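Local coordinates for protein, Family 18 Chitinase (Crocus vernus, PDB 3SIM) that probably binds chitin and hydrolyses its beta-1,4 linkages, as a TIM-barrel plant chitinase of glycosyl hydrolase family 18, at residues A[157-162]-A[167-172]; A[236-241]-A[270-275]. One frame throughout, in Å; residues are numbered along the deposited sequence.

Contact 1 (A[157-162]-A[167-172])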
ATOM      1  N   ALA A 157      -1.951   0.710 -10.196  1.00 11.46           N
ATOM      2  CA  ALA A 157      -2.371   1.399  -8.995  1.00 10.99           C
ATOM      3  C   ALA A 157      -3.265   0.585  -8.035  1.00 10.73           C
ATOM      4  O   ALA A 157      -4.117  -0.133  -8.455  1.00 10.39           O
ATOM      5  CB  ALA A 157      -3.017   2.673  -9.344  1.00  9.67           C
ATOM      6  N   SER A 158      -3.029   0.783  -6.748  1.00  9.94           N
ATOM      7  CA  SER A 158      -3.729   0.180  -5.632  1.00  9.49           C
ATOM      8  C   SER A 158      -4.234   1.200  -4.577  1.00  9.49           C
ATOM      9  O   SER A 158      -3.724   2.267  -4.448  1.00 10.32           O
ATOM     10  CB  SER A 158      -2.827  -0.816  -4.904  1.00  9.26           C
ATOM     11  OG  SER A 158      -1.682  -0.216  -4.393  1.00 10.57           O
ATOM     12  N   ILE A 159      -5.203   0.771  -3.801  1.00  9.59           N
ATOM     13  CA  ILE A 159      -5.701   1.522  -2.659  1.00  8.63           C
ATOM     14  C   ILE A 159      -5.619   0.680  -1.381  1.00  9.50           C
ATOM     15  O   ILE A 159      -5.696  -0.492  -1.454  1.00  7.96           O
ATOM     16  CB  ILE A 159      -7.122   2.130  -2.884  1.00  9.76           C
ATOM     17  CG1 ILE A 159      -8.172   1.062  -3.183  1.00 10.06           C
ATOM     18  CG2 ILE A 159      -7.137   3.138  -3.940  1.00  6.27           C
ATOM     19  CD1 ILE A 159      -9.553   1.559  -3.349  1.00  7.61           C
ATOM     20  N   SER A 160      -5.479   1.300  -0.217  1.00  8.54           N
ATOM     21  CA  SER A 160      -5.364   0.572   1.014  1.00  8.71           C
ATOM     22  C   SER A 160      -6.352   1.017   2.116  1.00  7.60           C
ATOM     23  O   SER A 160      -5.960   1.451   3.110  1.00  7.10           O
ATOM     24  CB  SER A 160      -3.906   0.520   1.518  1.00  8.40           C
ATOM     25  OG  SER A 160      -2.959   0.289   0.556  1.00 11.55           O
ATOM     26  N   PRO A 161      -7.641   0.841   1.891  1.00  8.17           N
ATOM     27  CA  PRO A 161      -8.671   1.214   2.844  1.00  8.03           C
ATOM     28  C   PRO A 161      -8.844   0.290   4.082  1.00  9.27           C
ATOM     29  O   PRO A 161      -8.214  -0.715   4.236  1.00  8.28           O
ATOM     30  CB  PRO A 161      -9.937   1.235   1.979  1.00  9.50           C
ATOM     31  CG  PRO A 161      -9.758   0.272   1.065  1.00  8.20           C
ATOM     32  CD  PRO A 161      -8.262   0.155   0.772  1.00  7.72           C
ATOM     33  N   PHE A 162      -9.723   0.717   4.970  1.00  9.34           N
ATOM     34  CA  PHE A 162     -10.184   0.001   6.148  1.00  9.23           C
ATOM     35  C   PHE A 162     -11.534   0.617   6.566  1.00  9.43           C
ATOM     36  O   PHE A 162     -11.909   1.620   6.041  1.00  9.34           O
ATOM     37  CB  PHE A 162      -9.146  -0.033   7.290  1.00  9.26           C
ATOM     38  CG  PHE A 162      -8.531   1.286   7.598  1.00 11.68           C
ATOM     39  CD1 PHE A 162      -7.446   1.800   6.884  1.00 12.24           C
ATOM     40  CD2 PHE A 162      -9.046   2.064   8.601  1.00 14.17           C
ATOM     41  CE1 PHE A 162      -6.937   3.027   7.195  1.00 11.87           C
ATOM     42  CE2 PHE A 162      -8.512   3.282   8.878  1.00 17.24           C
ATOM     43  CZ  PHE A 162      -7.476   3.747   8.172  1.00 12.05           C
ATOM     44  N   GLU A 167     -15.874   5.304   3.412  1.00  8.44           N
ATOM     45  CA  GLU A 167     -16.705   6.280   2.737  1.00  8.33           C
ATOM     46  C   GLU A 167     -15.926   7.025   1.636  1.00  9.07           C
ATOM     47  O   GLU A 167     -16.383   7.141   0.554  1.00  8.66           O
ATOM     48  CB  GLU A 167     -17.402   7.241   3.729  1.00  8.56           C
ATOM     49  CG  GLU A 167     -18.300   8.249   3.048  1.00 11.84           C
ATOM     50  CD  GLU A 167     -19.086   9.182   3.966  1.00 18.08           C
ATOM     51  OE1 GLU A 167     -18.722   9.375   5.097  1.00 18.81           O
ATOM     52  OE2 GLU A 167     -20.072   9.731   3.512  1.00 19.65           O
ATOM     53  N   TYR A 168     -14.720   7.449   1.988  1.00  9.57           N
ATOM     54  CA  TYR A 168     -13.755   8.112   1.118  1.00 10.91           C
ATOM     55  C   TYR A 168     -13.206   7.279  -0.035  1.00  9.86           C
ATOM     56  O   TYR A 168     -13.296   7.657  -1.144  1.00 10.26           O
ATOM     57  CB  TYR A 168     -12.620   8.693   1.967  1.00 11.37           C
ATOM     58  CG  TYR A 168     -13.116   9.572   3.082  1.00 12.26           C
ATOM     59  CD1 TYR A 168     -13.520  10.843   2.844  1.00 11.99           C
ATOM     60  CD2 TYR A 168     -13.267   9.072   4.353  1.00 17.36           C
ATOM     61  CE1 TYR A 168     -14.016  11.609   3.812  1.00 15.88           C
ATOM     62  CE2 TYR A 168     -13.749   9.858   5.371  1.00 18.61           C
ATOM     63  CZ  TYR A 168     -14.137  11.129   5.091  1.00 19.96           C
ATOM     64  OH  TYR A 168     -14.596  11.932   6.073  1.00 22.62           O
ATOM     65  N   TYR A 169     -12.757   6.083   0.295  1.00 10.49           N
ATOM     66  CA  TYR A 169     -12.342   5.082  -0.665  1.00  9.92           C
ATOM     67  C   TYR A 169     -13.421   4.537  -1.627  1.00  9.40           C
ATOM     68  O   TYR A 169     -13.159   4.281  -2.744  1.00  9.00           O
ATOM     69  CB  TYR A 169     -11.447   4.008  -0.022  1.00 10.43           C
ATOM     70  CG  TYR A 169     -10.101   4.577   0.378  1.00 11.15           C
ATOM     71  CD1 TYR A 169      -9.122   4.724  -0.563  1.00 10.72           C
ATOM     72  CD2 TYR A 169      -9.844   5.058   1.664  1.00 11.37           C
ATOM     73  CE1 TYR A 169      -7.948   5.276  -0.281  1.00 10.81           C
ATOM     74  CE2 TYR A 169      -8.622   5.615   1.971  1.00  9.59           C
ATOM     75  CZ  TYR A 169      -7.675   5.736   0.979  1.00 10.25           C
ATOM     76  OH  TYR A 169      -6.494   6.258   1.190  1.00 10.53           O
ATOM     77  N   LEU A 170     -14.624   4.348  -1.135  1.00  9.56           N
ATOM     78  CA  LEU A 170     -15.757   3.961  -1.963  1.00 10.38           C
ATOM     79  C   LEU A 170     -16.140   5.019  -3.010  1.00 10.12           C
ATOM     80  O   LEU A 170     -16.416   4.719  -4.099  1.00 12.04           O
ATOM     81  CB  LEU A 170     -16.974   3.489  -1.147  1.00  9.99           C
ATOM     82  CG  LEU A 170     -16.914   2.101  -0.474  1.00 10.54           C
ATOM     83  CD1 LEU A 170     -17.980   1.954   0.522  1.00  7.43           C
ATOM     84  CD2 LEU A 170     -16.894   1.000  -1.499  1.00 10.49           C
ATOM     85  N   ALA A 171     -16.095   6.259  -2.615  1.00 11.05           N
ATOM     86  CA  ALA A 171     -16.282   7.346  -3.550  1.00 10.30           C
ATOM     87  C   ALA A 171     -15.211   7.283  -4.659  1.00 10.49           C
ATOM     88  O   ALA A 171     -15.543   7.342  -5.755  1.00  9.86           O
ATOM     89  CB  ALA A 171     -16.212   8.635  -2.881  1.00  8.66           C
ATOM     90  N   LEU A 172     -13.961   7.090  -4.295  1.00  9.86           N
ATOM     91  CA  LEU A 172     -12.885   6.994  -5.258  1.00 10.29           C
ATOM     92  C   LEU A 172     -13.058   5.785  -6.197  1.00 11.14           C
ATOM     93  O   LEU A 172     -12.923   5.901  -7.377  1.00 10.99           O
ATOM     94  CB  LEU A 172     -11.522   6.915  -4.574  1.00  9.40           C
ATOM     95  CG  LEU A 172     -10.235   6.682  -5.378  1.00 10.22           C
ATOM     96  CD1 LEU A 172     -10.125   7.613  -6.518  1.00 11.23           C
ATOM     97  CD2 LEU A 172      -8.973   6.734  -4.551  1.00  5.44           C
TER
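Pro-161 lies against the root of the Tyr-169 ring. Its CB is 3.7 Å from Tyr-169 CG and equally close to the tyrosine CB. Pro-161 CA lies over one face, 4.2 Å above the ring plane and offset toward its rim. This is the tight part of the contact. The Tyr-169 side chain leaves its helix with CG on the side of the backbone N and opposed to the carbonyl carbon (chi1 -69°), which carries the ring over to the end of the strand. Ile-159 meets the same ring at an oblique angle through its CB, 4.0 Å from Tyr-169 CD1. The CG2 methyl of Ile-159 reaches one turn along the helix: it comes to 4.1 Å of Leu-172 CD2, and the two side chains run antiparallel past one another. All four touching residues are buried, and everything between them is apolar. The phenolic end of Tyr-169 is tied down separately, by a hydrogen bond between OH and Tyr-126 O. The outer side of the helix is looser. Glu-167 is exposed, and its OE2 forms a salt bridge with Lys-134 NZ, while Leu-170 points away and is only partly buried. Ser-158 on the strand and Ser-160 just after it turn their OG atoms to Asp-123 OD1; Ser-160 OG also bonds to Tyr-6 OH. The contact belongs to one beta-alpha-beta unit of the TIM barrel, in which strand 156-159 leads through helix 166-175 to strand 182-184. Strand 156-159 runs parallel between strands 121-125 and 182-184, and Leu-172 also packs on Ile-141 of helix 134-150.

Contact 2 (A[236-241]-A[270-275]); sequences DAATSL and QAFLVS
Phe-272 reaches from one helix of the TIM barrel's outer layer to Ala-238 and Thr-239 on another. The helices are 264-274, the last of the chain, and 230-243. The backbones stay well apart, with 8.7 Å between Thr-239 CA and Phe-272 CA, and the phenyl ring bridges the gap. Its CG is anti to the backbone N (chi1 172°), and this extended torsion carries CE1, CE2 and CZ across to Ala-238 and Thr-239. Ala-238 CB packs 3.8 Å from Phe-272 CE2. The CZ end of the ring lies obliquely to the alanine backbone, 3.7 Å from Ala-238 C. Thr-239 approaches differently. Its hydroxyl oxygen comes to the ring edge, near the ring plane, with OG1 3.2 Å from Phe-272 CE1. A chi1 of -67° places OG1 beside the backbone N and turns CG2 anti to that N. The same oxygen is hydrogen-bonded to Phe-235 O, one turn earlier. Phe-235 also meets the phenyl ring, and Lys-242 adds a cation-pi contact. Lys-242 NZ further bonds to Phe-272 O and to O of the C-terminal carboxylate of Ser-275, linking helix 230-243 to the chain end. There Ser-275 folds back: its OG donates to Phe-272 O at 3.0 Å, tilted 30° from the carbonyl plane.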
ATOM      1  N   ASP A 236      -5.536 -20.532   8.093  1.00 13.37           N
ATOM      2  CA  ASP A 236      -6.780 -21.269   7.952  1.00 14.69           C
ATOM      3  C   ASP A 236      -7.843 -20.532   7.130  1.00 13.38           C
ATOM      4  O   ASP A 236      -8.447 -21.088   6.299  1.00 12.42           O
ATOM      5  CB  ASP A 236      -7.341 -21.673   9.305  1.00 16.33           C
ATOM      6  CG  ASP A 236      -6.411 -22.590  10.050  1.00 23.80           C
ATOM      7  OD1 ASP A 236      -5.714 -23.349   9.416  1.00 27.86           O
ATOM      8  OD2 ASP A 236      -6.324 -22.515  11.246  1.00 30.32           O
ATOM      9  N   ALA A 237      -8.018 -19.266   7.422  1.00 12.20           N
ATOM     10  CA  ALA A 237      -8.859 -18.387   6.653  1.00 11.28           C
ATOM     11  C   ALA A 237      -8.332 -18.256   5.204  1.00 10.23           C
ATOM     12  O   ALA A 237      -9.063 -18.331   4.291  1.00 10.79           O
ATOM     13  CB  ALA A 237      -8.941 -17.075   7.317  1.00 10.94           C
ATOM     14  N   ALA A 238      -7.043 -18.111   5.053  1.00  9.31           N
ATOM     15  CA  ALA A 238      -6.440 -17.964   3.751  1.00  8.55           C
ATOM     16  C   ALA A 238      -6.662 -19.235   2.914  1.00  9.79           C
ATOM     17  O   ALA A 238      -6.928 -19.164   1.766  1.00  8.32           O
ATOM     18  CB  ALA A 238      -5.056 -17.647   3.836  1.00  7.81           C
ATOM     19  N   THR A 239      -6.580 -20.363   3.584  1.00  9.42           N
ATOM     20  CA  THR A 239      -6.831 -21.641   2.962  1.00 11.65           C
ATOM     21  C   THR A 239      -8.275 -21.810   2.432  1.00 11.61           C
ATOM     22  O   THR A 239      -8.425 -22.212   1.354  1.00 11.74           O
ATOM     23  CB  THR A 239      -6.391 -22.835   3.846  1.00 11.79           C
ATOM     24  OG1 THR A 239      -5.000 -22.844   3.981  1.00 11.10           O
ATOM     25  CG2 THR A 239      -6.819 -24.160   3.266  1.00 14.68           C
ATOM     26  N   SER A 240      -9.276 -21.400   3.199  1.00 11.87           N
ATOM     27  CA  SER A 240     -10.651 -21.409   2.754  1.00 11.57           C
ATOM     28  C   SER A 240     -10.840 -20.492   1.534  1.00 12.22           C
ATOM     29  O   SER A 240     -11.469 -20.886   0.583  1.00 12.65           O
ATOM     30  CB  SER A 240     -11.613 -20.971   3.840  1.00 12.37           C
ATOM     31  OG  SER A 240     -11.636 -21.842   4.902  0.50 12.51           O
ATOM     32  N   LEU A 241     -10.244 -19.308   1.588  1.00 10.26           N
ATOM     33  CA  LEU A 241     -10.284 -18.426   0.480  1.00 10.66           C
ATOM     34  C   LEU A 241      -9.640 -19.026  -0.774  1.00 10.53           C
ATOM     35  O   LEU A 241     -10.205 -18.928  -1.803  1.00 10.75           O
ATOM     36  CB  LEU A 241      -9.722 -17.072   0.850  1.00  9.89           C
ATOM     37  CG  LEU A 241     -10.515 -16.190   1.807  1.00 12.79           C
ATOM     38  CD1 LEU A 241      -9.883 -14.854   2.057  1.00 11.64           C
ATOM     39  CD2 LEU A 241     -11.960 -16.069   1.421  1.00 10.34           C
ATOM     40  N   GLN A 270       4.542 -16.485   1.102  1.00  8.56           N
ATOM     41  CA  GLN A 270       4.917 -16.760  -0.257  1.00  8.37           C
ATOM     42  C   GLN A 270       4.849 -18.259  -0.644  1.00  8.60           C
ATOM     43  O   GLN A 270       4.302 -18.580  -1.642  1.00  9.55           O
ATOM     44  CB  GLN A 270       6.288 -16.144  -0.579  1.00  7.88           C
ATOM     45  CG  GLN A 270       6.331 -14.648  -0.689  1.00  8.99           C
ATOM     46  CD  GLN A 270       7.721 -14.098  -0.832  1.00 10.19           C
ATOM     47  OE1 GLN A 270       8.349 -13.802   0.129  1.00 16.52           O
ATOM     48  NE2 GLN A 270       8.167 -13.964  -2.008  1.00  4.44           N
ATOM     49  N   ALA A 271       5.353 -19.110   0.228  1.00  8.46           N
ATOM     50  CA  ALA A 271       5.267 -20.564   0.092  1.00 10.08           C
ATOM     51  C   ALA A 271       3.826 -21.025   0.060  1.00 10.81           C
ATOM     52  O   ALA A 271       3.502 -21.780  -0.756  1.00 11.53           O
ATOM     53  CB  ALA A 271       5.992 -21.263   1.162  1.00  9.52           C
ATOM     54  N   PHE A 272       2.992 -20.439   0.904  1.00 10.73           N
ATOM     55  CA  PHE A 272       1.580 -20.733   0.923  1.00 10.15           C
ATOM     56  C   PHE A 272       0.955 -20.363  -0.449  1.00 10.46           C
ATOM     57  O   PHE A 272       0.244 -21.099  -0.952  1.00 10.94           O
ATOM     58  CB  PHE A 272       0.826 -20.030   2.069  1.00  9.86           C
ATOM     59  CG  PHE A 272      -0.688 -20.169   1.995  1.00 11.46           C
ATOM     60  CD1 PHE A 272      -1.308 -21.297   2.419  1.00 11.55           C
ATOM     61  CD2 PHE A 272      -1.477 -19.191   1.438  1.00 12.74           C
ATOM     62  CE1 PHE A 272      -2.621 -21.435   2.305  1.00 12.36           C
ATOM     63  CE2 PHE A 272      -2.802 -19.343   1.349  1.00 12.02           C
ATOM     64  CZ  PHE A 272      -3.373 -20.471   1.789  1.00 13.77           C
ATOM     65  N   LEU A 273       1.276 -19.216  -1.006  1.00 10.50           N
ATOM     66  CA  LEU A 273       0.671 -18.749  -2.243  1.00 11.11           C
ATOM     67  C   LEU A 273       0.900 -19.697  -3.446  1.00 12.14           C
ATOM     68  O   LEU A 273       0.055 -19.974  -4.217  1.00 11.38           O
ATOM     69  CB  LEU A 273       1.113 -17.330  -2.556  1.00 10.02           C
ATOM     70  CG  LEU A 273       0.332 -16.283  -1.772  1.00 13.66           C
ATOM     71  CD1 LEU A 273       1.043 -15.022  -1.742  1.00  9.75           C
ATOM     72  CD2 LEU A 273      -1.127 -16.129  -2.211  1.00 11.81           C
ATOM     73  N   VAL A 274       2.103 -20.190  -3.505  1.00 12.56           N
ATOM     74  CA  VAL A 274       2.635 -20.923  -4.593  1.00 15.17           C
ATOM     75  C   VAL A 274       2.326 -22.458  -4.553  1.00 16.77           C
ATOM     76  O   VAL A 274       2.488 -23.090  -5.515  1.00 15.91           O
ATOM     77  CB  VAL A 274       4.118 -20.514  -4.591  1.00 14.73           C
ATOM     78  CG1 VAL A 274       5.070 -21.554  -4.322  1.00 12.78           C
ATOM     79  CG2 VAL A 274       4.448 -19.449  -5.535  1.00 15.26           C
ATOM     80  N   SER A 275       1.865 -22.967  -3.411  1.00 18.33           N
ATOM     81  CA  SER A 275       1.567 -24.381  -3.178  1.00 20.49           C
ATOM     82  C   SER A 275       0.311 -24.958  -3.855  1.00 21.95           C
ATOM     83  O   SER A 275      -0.578 -24.233  -4.151  1.00 22.11           O
ATOM     84  CB  SER A 275       1.531 -24.660  -1.687  1.00 21.20           C
ATOM     85  OG  SER A 275       0.434 -24.078  -1.064  1.00 22.74           O
ATOM     86  OXT SER A 275       0.218 -26.163  -4.088  1.00 23.33           O
TER

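How the contacts relate
Contact 1 is buried, and its centre lies about 11 Å from the centre of the chain; contact 2 is partly buried, with its centre about 20 Å from that point. Their centres are 25 Å apart, their nearest atoms about 14 Å, and they share no helix or strand. Contact 1 joins a barrel strand to the helix that directly follows it. Contact 2 joins two outer helices separated by strand 250-253 and the short helix 255-258. An aromatic ring carries each. In contact 1 the ring comes from the helix and meets only apolar groups across the contact. In contact 2 a hydroxyl oxygen also meets the ring, and a lysine and the chain terminus lie nearby.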